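Local structure of SCARECROW-LIKE protein 7 (Oryza sativa Japonica Group, 5HYZ) at residues A[99-102]-A[103-107]. The protein is a probable GRAS-family transcription factor that binds DNA in vitro and takes part in plant development and resistance to environmental abiotic stress. Sequence-based numbering, arbitrary orientation.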
# COMPACT_ATOMS: atom_id res chain seq x y z
N GLN A 99 6.84 -1.22 -14.87
CA GLN A 99 6.86 -0.07 -15.74
C GLN A 99 7.77 -0.32 -16.93
O GLN A 99 7.42 0.02 -18.09
CB GLN A 99 7.29 1.18 -14.90
CG GLN A 99 7.14 2.48 -15.67
CD GLN A 99 5.65 2.77 -15.99
OE1 GLN A 99 4.75 2.47 -15.18
NE2 GLN A 99 5.39 3.30 -17.20
N ALA A 100 8.93 -0.94 -16.66
CA ALA A 100 9.84 -1.29 -17.79
C ALA A 100 9.22 -2.31 -18.77
O ALA A 100 9.38 -2.16 -19.99
CB ALA A 100 11.13 -1.86 -17.27
N ILE A 101 8.50 -3.30 -18.23
CA ILE A 101 7.83 -4.26 -19.12
C ILE A 101 6.76 -3.56 -19.98
O ILE A 101 6.61 -3.82 -21.16
CB ILE A 101 7.21 -5.36 -18.27
CG1 ILE A 101 8.36 -6.15 -17.61
CG2 ILE A 101 6.33 -6.27 -19.15
CD1 ILE A 101 7.89 -7.16 -16.45
N LEU A 102 6.00 -2.68 -19.33
CA LEU A 102 4.91 -1.97 -20.03
C LEU A 102 5.45 -1.17 -21.17
O LEU A 102 4.89 -1.17 -22.27
CB LEU A 102 4.15 -1.07 -19.02
CG LEU A 102 2.89 -0.38 -19.53
CD1 LEU A 102 1.85 -1.45 -19.53
CD2 LEU A 102 2.42 0.73 -18.62
N GLU A 103 6.55 -0.47 -20.93
CA GLU A 103 7.12 0.32 -21.98
C GLU A 103 7.78 -0.50 -23.08
O GLU A 103 7.66 -0.16 -24.25
CB GLU A 103 8.12 1.29 -21.38
CG GLU A 103 7.27 2.34 -20.61
CD GLU A 103 8.12 3.36 -19.83
OE1 GLU A 103 9.36 3.35 -19.95
OE2 GLU A 103 7.53 4.14 -19.05
N ALA A 104 8.45 -1.58 -22.70
CA ALA A 104 9.11 -2.42 -23.72
C ALA A 104 8.15 -3.13 -24.65
O ALA A 104 8.50 -3.49 -25.77
CB ALA A 104 10.03 -3.46 -23.03
N THR A 105 6.93 -3.37 -24.19
CA THR A 105 6.02 -4.27 -24.91
C THR A 105 4.83 -3.50 -25.49
O THR A 105 3.88 -4.10 -25.96
CB THR A 105 5.47 -5.37 -24.02
OG1 THR A 105 4.85 -4.84 -22.85
CG2 THR A 105 6.61 -6.30 -23.55
N GLY A 106 4.92 -2.18 -25.49
CA GLY A 106 3.84 -1.35 -26.01
C GLY A 106 3.37 -1.64 -27.43
O GLY A 106 2.18 -1.56 -27.68
N ALA A 107 4.29 -2.00 -28.33
CA ALA A 107 3.94 -2.24 -29.73
C ALA A 107 3.39 -3.64 -29.95
O ALA A 107 2.99 -3.99 -31.06
CB ALA A 107 5.14 -2.03 -30.61
O HOH W 1 2.72 -2.93 -22.91
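Gln-99 to Ala-104 form the C-terminal end of helix 89-104, where the carbonyls of Gln-99 and Ala-100 accept regular i to i+4 hydrogen bonds from the amides of Glu-103 and Ala-104, before Thr-105 leaves helical geometry. One turn apart, the side chains of Gln-99 and Glu-103 also join. Gln-99 NE2 donates to Glu-103 OE2 over 3.0 Å, and the bond is nearly straight at 174°. The acceptor lies in the amide plane of Gln-99, but the donor comes in from above the carboxylate plane. The two flat groups are steeply turned, 73° apart. A bend at chi2 brings the Gln-99 amide round to meet Glu-103, whose chain is extended beyond CG. Glu-103 CG packs 3.4 Å from Gln-99 O. Glu-103 OE2 has a second partner, the hydroxyl of Ser-329, which ties this face of the helix to a loop in the predicted SAW region.

At the helix end, Ile-101 O is gripped twice by Thr-105. The hydroxyl OG1 of Thr-105 donates to Ile-101 O at 2.6 Å, tilted from the carbonyl plane. The Thr-105 amide adds a weak bond to Ile-101 O of 3.1 Å. With chi1 near 55°, OG1 sits between the backbone N and the carbonyl carbon, where it meets Ile-101 O. A water donates to both Thr-105 OG1 and Leu-102 O, 2.9 Å from each, and so serves a second carbonyl of the final turn.

The buried Ile-101 side chain packs on strands 110-118 and 236-242 and on helix 122-132. The helix ends here, with a threonine hydroxyl and a water taking up carbonyls of its final turn. The chain then runs through a short loop into strand 110-118, which carries the predicted VHIID motif in the Rossmann-like core of the GRAS domain.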